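Local coordinates for protein GNA33 (Neisseria gonorrhoeae FA 1090, PDB 2G5D) that probably cleaves the beta-1,4 linkage between N-acetylmuramic acid and N-acetylglucosamine in peptidoglycan as a lytic transglycosylase, forming a 1,6-anhydro bond in the N-acetylmuramic acid, at residues A[162-167]-A[181-186]. Numbering follows the deposited sequence.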
ATOM      1  N   LEU A 162      15.814  24.795  14.391  1.00 39.42           N
ATOM      2  CA  LEU A 162      16.646  25.972  14.163  1.00 39.41           C
ATOM      3  C   LEU A 162      17.856  25.605  13.292  1.00 39.42           C
ATOM      4  O   LEU A 162      19.009  25.722  13.723  1.00 39.48           O
ATOM      5  CB  LEU A 162      17.092  26.579  15.502  1.00 39.36           C
ATOM      6  CG  LEU A 162      17.357  28.089  15.585  1.00 39.37           C
ATOM      7  CD1 LEU A 162      16.102  28.846  16.027  1.00 38.90           C
ATOM      8  CD2 LEU A 162      18.518  28.382  16.539  1.00 39.05           C
ATOM      9  N   VAL A 163      17.580  25.149  12.069  1.00 39.44           N
ATOM     10  CA  VAL A 163      18.627  24.783  11.100  1.00 39.41           C
ATOM     11  C   VAL A 163      18.560  25.621   9.812  1.00 39.39           C
ATOM     12  O   VAL A 163      17.736  26.540   9.704  1.00 39.51           O
ATOM     13  CB  VAL A 163      18.627  23.259  10.764  1.00 39.33           C
ATOM     14  CG1 VAL A 163      18.954  22.432  12.005  1.00 39.32           C
ATOM     15  CG2 VAL A 163      17.298  22.825  10.148  1.00 39.50           C
ATOM     16  N   ARG A 164      19.433  25.300   8.848  1.00 39.32           N
ATOM     17  CA  ARG A 164      19.537  26.043   7.589  1.00 39.15           C
ATOM     18  C   ARG A 164      19.117  25.166   6.416  1.00 39.16           C
ATOM     19  O   ARG A 164      19.400  23.961   6.407  1.00 39.15           O
ATOM     20  CB  ARG A 164      20.973  26.570   7.397  1.00 39.21           C
ATOM     21  CG  ARG A 164      21.355  26.976   5.964  1.00 38.87           C
ATOM     22  CD  ARG A 164      20.873  28.376   5.596  1.00 38.41           C
ATOM     23  NE  ARG A 164      21.746  29.416   6.155  1.00 38.33           N
ATOM     24  CZ  ARG A 164      21.373  30.308   7.074  1.00 38.20           C
ATOM     25  NH1 ARG A 164      20.124  30.317   7.541  1.00 38.10           N
ATOM     26  NH2 ARG A 164      22.252  31.206   7.518  1.00 37.93           N
ATOM     27  N   ILE A 165      18.434  25.775   5.438  1.00 39.16           N
ATOM     28  CA  ILE A 165      17.999  25.072   4.227  1.00 39.17           C
ATOM     29  C   ILE A 165      18.494  25.783   2.955  1.00 39.24           C
ATOM     30  O   ILE A 165      18.435  26.947   2.948  1.00 39.24           O
ATOM     31  CB  ILE A 165      16.444  24.842   4.206  1.00 38.93           C
ATOM     32  CG1 ILE A 165      16.106  23.404   4.642  1.00 38.91           C
ATOM     33  CG2 ILE A 165      15.793  25.003   2.833  1.00 38.56           C
ATOM     34  CD1 ILE A 165      16.101  23.163   6.142  1.00 38.68           C
ATOM     35  N   ARG A 166      18.851  24.923   1.947  1.00 39.29           N
ATOM     36  CA  ARG A 166      19.205  25.389   0.609  1.00 39.43           C
ATOM     37  C   ARG A 166      18.453  24.556  -0.429  1.00 39.42           C
ATOM     38  O   ARG A 166      18.519  23.323  -0.405  1.00 39.53           O
ATOM     39  CB  ARG A 166      20.724  25.290   0.375  1.00 39.31           C
ATOM     40  CG  ARG A 166      21.173  25.562  -1.086  1.00 39.44           C
ATOM     41  CD  ARG A 166      22.840  26.071  -0.987  1.00 39.43           C
ATOM     42  NE  ARG A 166      23.557  24.618  -0.551  1.00 39.47           N
ATOM     43  CZ  ARG A 166      23.717  23.630  -1.363  1.00 40.16           C
ATOM     44  NH1 ARG A 166      22.964  23.581  -2.467  1.00 40.76           N
ATOM     45  NH2 ARG A 166      24.322  22.258  -0.865  1.00 39.72           N
ATOM     46  N   GLN A 167      17.742  25.237  -1.329  1.00 39.50           N
ATOM     47  CA  GLN A 167      17.003  24.582  -2.413  1.00 39.53           C
ATOM     48  C   GLN A 167      17.956  23.985  -3.450  1.00 39.49           C
ATOM     49  O   GLN A 167      18.933  24.635  -3.853  1.00 39.50           O
ATOM     50  CB  GLN A 167      16.050  25.571  -3.088  1.00 39.68           C
ATOM     51  CG  GLN A 167      14.892  24.910  -3.828  1.00 40.14           C
ATOM     52  CD  GLN A 167      14.322  25.767  -4.943  1.00 40.69           C
ATOM     53  OE1 GLN A 167      14.985  26.673  -5.452  1.00 41.99           O
ATOM     54  NE2 GLN A 167      13.088  25.473  -5.338  1.00 40.77           N
ATOM     55  N   THR A 181      20.135  29.532   2.744  1.00 32.79           N
ATOM     56  CA  THR A 181      19.347  30.678   2.067  1.00 32.84           C
ATOM     57  C   THR A 181      18.063  31.008   2.906  1.00 32.92           C
ATOM     58  O   THR A 181      17.696  32.200   3.051  1.00 32.90           O
ATOM     59  CB  THR A 181      18.937  30.276   0.568  1.00 32.88           C
ATOM     60  OG1 THR A 181      18.382  31.445  -0.140  1.00 32.80           O
ATOM     61  CG2 THR A 181      17.921  29.069   0.494  1.00 32.71           C
ATOM     62  N   HIS A 182      17.407  29.960   3.457  1.00 32.90           N
ATOM     63  CA  HIS A 182      16.265  30.134   4.384  1.00 32.78           C
ATOM     64  C   HIS A 182      16.486  29.359   5.687  1.00 32.79           C
ATOM     65  O   HIS A 182      17.137  28.314   5.686  1.00 33.06           O
ATOM     66  CB  HIS A 182      14.961  29.651   3.737  1.00 32.76           C
ATOM     67  CG  HIS A 182      14.428  30.571   2.680  1.00 32.83           C
ATOM     68  ND1 HIS A 182      14.965  30.640   1.410  1.00 33.29           N
ATOM     69  CD2 HIS A 182      13.384  31.435   2.693  1.00 33.12           C
ATOM     70  CE1 HIS A 182      14.284  31.517   0.692  1.00 33.20           C
ATOM     71  NE2 HIS A 182      13.320  32.015   1.446  1.00 33.36           N
ATOM     72  N   THR A 183      15.931  29.857   6.790  1.00 32.78           N
ATOM     73  CA  THR A 183      16.030  29.175   8.089  1.00 32.97           C
ATOM     74  C   THR A 183      14.832  28.263   8.325  1.00 33.17           C
ATOM     75  O   THR A 183      13.711  28.596   7.936  1.00 33.22           O
ATOM     76  CB  THR A 183      16.094  30.171   9.273  1.00 33.02           C
ATOM     77  OG1 THR A 183      14.826  30.828   9.412  1.00 32.88           O
ATOM     78  CG2 THR A 183      17.208  31.211   9.077  1.00 32.79           C
ATOM     79  N   ALA A 184      15.063  27.129   8.985  1.00 33.47           N
ATOM     80  CA  ALA A 184      13.981  26.187   9.304  1.00 33.65           C
ATOM     81  C   ALA A 184      13.878  25.897  10.798  1.00 33.90           C
ATOM     82  O   ALA A 184      14.884  25.614  11.456  1.00 34.03           O
ATOM     83  CB  ALA A 184      14.149  24.895   8.522  1.00 33.74           C
ATOM     84  N   ASP A 185      12.658  25.973  11.325  1.00 34.22           N
ATOM     85  CA  ASP A 185      12.404  25.702  12.740  1.00 34.52           C
ATOM     86  C   ASP A 185      11.876  24.285  12.942  1.00 34.57           C
ATOM     87  O   ASP A 185      10.669  24.048  12.843  1.00 34.58           O
ATOM     88  CB  ASP A 185      11.413  26.720  13.314  1.00 34.63           C
ATOM     89  CG  ASP A 185      11.408  26.736  14.832  1.00 34.75           C
ATOM     90  OD1 ASP A 185      10.329  26.953  15.423  1.00 35.29           O
ATOM     91  OD2 ASP A 185      12.482  26.528  15.432  1.00 34.56           O
ATOM     92  N   LEU A 186      12.785  23.357  13.247  1.00 34.68           N
ATOM     93  CA  LEU A 186      12.474  21.921  13.284  1.00 34.84           C
ATOM     94  C   LEU A 186      11.469  21.493  14.355  1.00 34.94           C
ATOM     95  O   LEU A 186      10.793  20.473  14.203  1.00 34.84           O
ATOM     96  CB  LEU A 186      13.752  21.079  13.375  1.00 34.83           C
ATOM     97  CG  LEU A 186      14.625  20.995  12.115  1.00 34.89           C
ATOM     98  CD1 LEU A 186      15.789  20.053  12.351  1.00 35.23           C
ATOM     99  CD2 LEU A 186      13.831  20.555  10.886  1.00 35.04           C
TER
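Two short antiparallel strands, 163-165 and 182-184, pair at the border of a small five-stranded sheet in the MltA-specific insert. Val163 and Ala184 form a hydrogen-bonded pair, with Val163 N 2.8 Å from Ala184 O. In return the Ala184 N-H points almost straight at Val163 O (177° at the hydrogen), coming from above its carbonyl plane. Ile165 and His182 form the next such pair, Ile165 N lying 2.9 Å from His182 O. Between them sits the non-hydrogen-bonded pair Arg164 and Thr183. At each end one carbonyl oxygen accepts two N-H groups: Ile165 O from Thr181 and His182, Ala184 O from Val163 and, weakly, from Leu162.

On one face, Ile165 sets its CD1 3.5 Å from Ala184 CB. Val163 CG2 comes within 3.8 Å of Leu186 CG, the two side chains crossing at about a right angle. Phe207 of the neighbouring strand 206-209 touches Ile165 and Ala184, and Phe202 of strand 197-203 also packs on Ile165. On the other face, Arg164 bends at chi2 and chi3 (82° and 79°), curling its guanidinium back so that Thr183 CG2 lies at the guanidinium's edge, in its plane, 3.4 Å from Arg164 NH1. Thr183 OG1 hydrogen-bonds to Ser205 O, just ahead of strand 206-209. Strand 163-165 is an outermost strand of the sheet, and its antiparallel pairing with 182-184 has a classic beta bulge at each end.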